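Local coordinates for protein sulfoquinovosidase (Escherichia coli, PDB 5AEG) that hydrolyses sulfoquinovosyl diacylglycerides and simple sulfoquinovosides to release sulfoquinovose, a step probably used to draw on plant sulfolipids, at residues 236-249 against 491-503. Residues are numbered along the deposited sequence; the frame is centred on the assembly and turned at random.
Sequences LEKLTALLGRQPEL and LSLAMTGHGLHHS
Ala-494 and Met-495, at the end of helix 486-495, meet Leu-236: its CD2 lies 3.7 Å from Ala-494 O, and its CD1 touches the sulfur of Met-495, the two side chains crossing nearly at a right angle. One turn on, Leu-239 CD2 is in van der Waals contact with Met-495 O at 3.6 Å, as is Leu-243 CD1 with Thr-496 O, which accepts its hydrogen bond from Gln-462 NE2. The two backbones come nearest at Gly-497, at positive phi, its CA 5.6 Å from the CA of Thr-240; a side chain here would press on Thr-240 CG2 and on the preceding carbonyl. Gln-246 NE2 donates a hydrogen bond to Gly-497 O, 3.1 Å away, on a lone pair. The Gln-246 amide lies flat over one face of the His-498 ring, planes 10° apart; the bend at chi2 (96°) sets Gln-246 CD over the ring centre, while Gln-246 CG makes a CH-pi contact 3.8 Å from the His-498 centroid. The ring's NE2 bonds to Ser-465 O. Gly-499 N donates to Gln-246 OE1 almost straight (165°) but from above the carbonyl plane; Asn-579 and Gln-462 engage the same amide's oxygen and nitrogen. With an alanine at Gln-246, Gly-499 N and Gly-497 O would probably lose these bonds and the imidazole its stacked amide. Leu-500 CD1 lies against Gln-246 CB and, at 3.9 Å, against Leu-249 CD2. The bonds His-498 N to Leu-493 O and Gly-497 N to Ala-494 O define a Schellman motif ending helix 486-495, before strand 501-505 of the family 31 TIM barrel.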
loop_
_atom_site.group_PDB
_atom_site.type_symbol
_atom_site.label_atom_id
_atom_site.label_comp_id
_atom_site.label_asym_id
_atom_site.label_seq_id
_atom_site.Cartn_x
_atom_site.Cartn_y
_atom_site.Cartn_z
ATOM N N LEU A 236 -8.933 13.321 -7.259
ATOM C CA LEU A 236 -8.988 11.989 -6.648
ATOM C C LEU A 236 -10.273 11.292 -6.930
ATOM O O LEU A 236 -10.322 10.079 -7.109
ATOM C CB LEU A 236 -8.662 12.033 -5.102
ATOM C CG LEU A 236 -7.237 12.473 -4.734
ATOM C CD1 LEU A 236 -7.113 12.418 -3.248
ATOM C CD2 LEU A 236 -6.165 11.580 -5.323
ATOM N N GLU A 237 -11.359 12.063 -6.998
ATOM C CA GLU A 237 -12.609 11.554 -7.520
ATOM C C GLU A 237 -12.439 11.023 -8.962
ATOM O O GLU A 237 -12.913 9.946 -9.259
ATOM C CB GLU A 237 -13.735 12.608 -7.421
ATOM C CG GLU A 237 -15.057 12.051 -7.914
ATOM C CD GLU A 237 -16.213 13.028 -7.786
ATOM O OE1 GLU A 237 -15.968 14.246 -7.648
ATOM O OE2 GLU A 237 -17.363 12.555 -7.866
ATOM N N LYS A 238 -11.758 11.756 -9.829
ATOM C CA LYS A 238 -11.519 11.273 -11.198
ATOM C C LYS A 238 -10.623 10.067 -11.211
ATOM O O LYS A 238 -10.898 9.066 -11.857
ATOM C CB LYS A 238 -10.942 12.403 -12.061
ATOM C CG LYS A 238 -12.069 13.408 -12.359
ATOM C CD LYS A 238 -11.526 14.644 -13.028
ATOM C CE LYS A 238 -12.620 15.734 -13.193
ATOM N NZ LYS A 238 -12.073 16.704 -14.176
ATOM N N LEU A 239 -9.586 10.098 -10.365
ATOM C CA LEU A 239 -8.631 8.987 -10.383
ATOM C C LEU A 239 -9.255 7.700 -9.932
ATOM O O LEU A 239 -9.027 6.584 -10.548
ATOM C CB LEU A 239 -7.363 9.335 -9.555
ATOM C CG LEU A 239 -6.292 8.227 -9.483
ATOM C CD1 LEU A 239 -5.686 7.894 -10.871
ATOM C CD2 LEU A 239 -5.169 8.725 -8.605
ATOM N N THR A 240 -10.055 7.781 -8.884
ATOM C CA THR A 240 -10.774 6.628 -8.413
ATOM C C THR A 240 -11.961 6.183 -9.308
ATOM O O THR A 240 -12.346 5.010 -9.247
ATOM C CB THR A 240 -11.266 6.772 -6.934
ATOM O OG1 THR A 240 -12.117 7.908 -6.799
ATOM C CG2 THR A 240 -10.054 6.966 -5.963
ATOM N N ALA A 241 -12.544 7.093 -10.094
ATOM C CA ALA A 241 -13.505 6.637 -11.165
ATOM C C ALA A 241 -12.806 5.766 -12.177
ATOM O O ALA A 241 -13.388 4.840 -12.665
ATOM C CB ALA A 241 -14.177 7.853 -11.855
ATOM N N LEU A 242 -11.519 5.982 -12.358
ATOM C CA LEU A 242 -10.690 5.187 -13.254
ATOM C C LEU A 242 -10.227 3.884 -12.613
ATOM O O LEU A 242 -10.365 2.817 -13.178
ATOM C CB LEU A 242 -9.489 6.004 -13.693
ATOM C CG LEU A 242 -8.521 5.245 -14.617
ATOM C CD1 LEU A 242 -9.176 4.735 -15.884
ATOM C CD2 LEU A 242 -7.308 6.095 -14.940
ATOM N N LEU A 243 -9.675 3.960 -11.419
ATOM C CA LEU A 243 -9.030 2.771 -10.811
ATOM C C LEU A 243 -9.914 1.906 -9.972
ATOM O O LEU A 243 -9.627 0.716 -9.784
ATOM C CB LEU A 243 -7.863 3.202 -9.977
ATOM C CG LEU A 243 -6.757 4.109 -10.578
ATOM C CD1 LEU A 243 -5.779 4.564 -9.478
ATOM C CD2 LEU A 243 -6.039 3.456 -11.707
ATOM N N GLY A 244 -10.903 2.516 -9.321
ATOM C CA GLY A 244 -11.730 1.794 -8.355
ATOM C C GLY A 244 -11.907 2.594 -7.070
ATOM O O GLY A 244 -11.031 3.419 -6.752
ATOM N N ARG A 245 -13.039 2.346 -6.386
ATOM C CA ARG A 245 -13.315 2.822 -5.042
ATOM C C ARG A 245 -13.547 1.656 -4.111
ATOM O O ARG A 245 -14.056 0.633 -4.515
ATOM C CB ARG A 245 -14.515 3.725 -5.009
ATOM C CG ARG A 245 -14.235 5.000 -5.734
ATOM C CD ARG A 245 -15.343 6.046 -5.770
ATOM N NE ARG A 245 -14.994 7.164 -6.632
ATOM C CZ ARG A 245 -15.773 7.677 -7.574
ATOM N NH1 ARG A 245 -17.020 7.260 -7.708
ATOM N NH2 ARG A 245 -15.316 8.619 -8.341
ATOM N N GLN A 246 -13.143 1.813 -2.848
ATOM C CA GLN A 246 -13.238 0.743 -1.884
ATOM C C GLN A 246 -14.651 0.701 -1.274
ATOM O O GLN A 246 -15.316 1.689 -1.201
ATOM C CB GLN A 246 -12.267 1.013 -0.705
ATOM C CG GLN A 246 -10.768 0.979 -1.099
ATOM C CD GLN A 246 -10.200 2.339 -1.386
ATOM O OE1 GLN A 246 -10.106 3.194 -0.488
ATOM N NE2 GLN A 246 -9.868 2.587 -2.675
ATOM N N PRO A 247 -15.037 -0.415 -0.754
ATOM C CA PRO A 247 -16.284 -0.458 0.011
ATOM C C PRO A 247 -16.229 0.308 1.291
ATOM O O PRO A 247 -15.130 0.565 1.860
ATOM C CB PRO A 247 -16.461 -1.966 0.310
ATOM C CG PRO A 247 -15.556 -2.679 -0.624
ATOM C CD PRO A 247 -14.399 -1.719 -0.854
ATOM N N GLU A 248 -17.406 0.662 1.798
ATOM C CA GLU A 248 -17.528 1.021 3.202
ATOM C C GLU A 248 -17.104 -0.141 4.101
ATOM O O GLU A 248 -17.325 -1.280 3.789
ATOM C CB GLU A 248 -18.963 1.412 3.558
ATOM C CG GLU A 248 -19.384 2.703 2.880
ATOM C CD GLU A 248 -20.801 3.150 3.227
ATOM O OE1 GLU A 248 -21.547 2.415 3.880
ATOM O OE2 GLU A 248 -21.132 4.254 2.857
ATOM N N LEU A 249 -16.395 0.202 5.201
ATOM C CA LEU A 249 -15.954 -0.784 6.195
ATOM C C LEU A 249 -17.139 -1.346 6.975
ATOM O O LEU A 249 -18.112 -0.632 7.262
ATOM C CB LEU A 249 -14.996 -0.146 7.203
ATOM C CG LEU A 249 -13.662 0.388 6.667
ATOM C CD1 LEU A 249 -12.852 1.103 7.747
ATOM C CD2 LEU A 249 -12.839 -0.746 6.126
ATOM N N LEU A 491 -0.186 8.498 2.906
ATOM C CA LEU A 491 -0.429 9.692 2.112
ATOM C C LEU A 491 -0.162 9.411 0.637
ATOM O O LEU A 491 -0.938 9.853 -0.224
ATOM C CB LEU A 491 0.403 10.845 2.525
ATOM C CG LEU A 491 0.096 11.369 3.960
ATOM C CD1 LEU A 491 1.034 12.496 4.303
ATOM C CD2 LEU A 491 -1.359 11.781 4.130
ATOM N N SER A 492 0.924 8.713 0.349
ATOM C CA SER A 492 1.201 8.262 -1.025
ATOM C C SER A 492 0.061 7.420 -1.564
ATOM O O SER A 492 -0.448 7.627 -2.697
ATOM C CB SER A 492 2.539 7.526 -1.049
ATOM O OG SER A 492 2.538 6.416 -0.173
ATOM N N LEU A 493 -0.408 6.458 -0.774
ATOM C CA LEU A 493 -1.567 5.663 -1.197
ATOM C C LEU A 493 -2.838 6.460 -1.391
ATOM O O LEU A 493 -3.579 6.253 -2.386
ATOM C CB LEU A 493 -1.847 4.481 -0.249
ATOM C CG LEU A 493 -0.943 3.295 -0.555
ATOM C CD1 LEU A 493 -1.100 2.192 0.454
ATOM C CD2 LEU A 493 -1.238 2.716 -1.966
ATOM N N ALA A 494 -3.069 7.392 -0.501
ATOM C CA ALA A 494 -4.192 8.289 -0.655
ATOM C C ALA A 494 -4.256 9.025 -2.017
ATOM O O ALA A 494 -5.334 9.110 -2.649
ATOM C CB ALA A 494 -4.228 9.250 0.523
ATOM N N MET A 495 -3.089 9.487 -2.473
ATOM C CA MET A 495 -2.883 10.160 -3.743
ATOM C C MET A 495 -2.819 9.187 -4.928
ATOM O O MET A 495 -2.831 9.623 -6.071
ATOM C CB MET A 495 -1.590 10.963 -3.703
ATOM C CG MET A 495 -1.607 12.113 -2.707
ATOM S SD MET A 495 -3.028 13.237 -2.885
ATOM C CE MET A 495 -2.499 14.037 -4.388
ATOM N N THR A 496 -2.829 7.877 -4.658
ATOM C CA THR A 496 -2.905 6.847 -5.691
ATOM C C THR A 496 -4.273 6.167 -5.607
ATOM O O THR A 496 -4.509 5.053 -6.120
ATOM C CB THR A 496 -1.759 5.781 -5.494
ATOM O OG1 THR A 496 -0.513 6.443 -5.299
ATOM C CG2 THR A 496 -1.618 4.958 -6.760
ATOM N N GLY A 497 -5.199 6.779 -4.896
ATOM C CA GLY A 497 -6.526 6.245 -4.859
ATOM C C GLY A 497 -6.963 5.179 -3.928
ATOM O O GLY A 497 -8.012 4.589 -4.146
ATOM N N HIS A 498 -6.183 4.905 -2.895
ATOM C CA HIS A 498 -6.587 3.959 -1.840
ATOM C C HIS A 498 -6.560 4.754 -0.488
ATOM O O HIS A 498 -5.512 5.326 -0.050
ATOM C CB HIS A 498 -5.707 2.713 -1.772
ATOM C CG HIS A 498 -6.413 1.590 -1.059
ATOM N ND1 HIS A 498 -6.892 1.702 0.238
ATOM C CD2 HIS A 498 -6.849 0.401 -1.517
ATOM C CE1 HIS A 498 -7.549 0.605 0.563
ATOM N NE2 HIS A 498 -7.525 -0.208 -0.483
ATOM N N GLY A 499 -7.757 4.895 0.105
ATOM C CA GLY A 499 -8.017 5.766 1.233
ATOM C C GLY A 499 -8.300 5.047 2.578
ATOM O O GLY A 499 -8.717 5.674 3.505
ATOM N N LEU A 500 -8.035 3.732 2.692
ATOM C CA LEU A 500 -8.189 2.976 3.918
ATOM C C LEU A 500 -6.880 2.301 4.309
ATOM O O LEU A 500 -6.465 1.362 3.626
ATOM C CB LEU A 500 -9.336 1.937 3.775
ATOM C CG LEU A 500 -10.705 2.490 3.321
ATOM C CD1 LEU A 500 -11.672 1.372 3.054
ATOM C CD2 LEU A 500 -11.216 3.410 4.359
ATOM N N HIS A 501 -6.253 2.705 5.422
ATOM C CA HIS A 501 -4.886 2.337 5.718
ATOM C C HIS A 501 -4.692 2.220 7.211
ATOM O O HIS A 501 -5.059 3.122 7.923
ATOM C CB HIS A 501 -3.926 3.436 5.195
ATOM C CG HIS A 501 -2.488 3.061 5.129
ATOM N ND1 HIS A 501 -1.553 3.504 6.035
ATOM C CD2 HIS A 501 -1.796 2.392 4.187
ATOM C CE1 HIS A 501 -0.353 3.122 5.664
ATOM N NE2 HIS A 501 -0.467 2.484 4.505
ATOM N N HIS A 502 -3.998 1.159 7.638
ATOM C CA HIS A 502 -3.533 1.037 9.043
ATOM C C HIS A 502 -2.216 0.344 9.087
ATOM O O HIS A 502 -1.619 -0.041 8.018
ATOM C CB HIS A 502 -4.598 0.310 9.935
ATOM C CG HIS A 502 -4.688 -1.178 9.728
ATOM N ND1 HIS A 502 -5.209 -1.753 8.595
ATOM C CD2 HIS A 502 -4.287 -2.209 10.509
ATOM C CE1 HIS A 502 -5.228 -3.068 8.723
ATOM N NE2 HIS A 502 -4.576 -3.373 9.826
ATOM N N SER A 503 -1.678 0.297 10.297
ATOM C CA SER A 503 -0.397 -0.327 10.541
ATOM C C SER A 503 -0.496 -1.249 11.786
ATOM O O SER A 503 -1.421 -1.136 12.632
ATOM C CB SER A 503 0.728 0.693 10.667
ATOM O OG SER A 503 0.497 1.603 11.813
#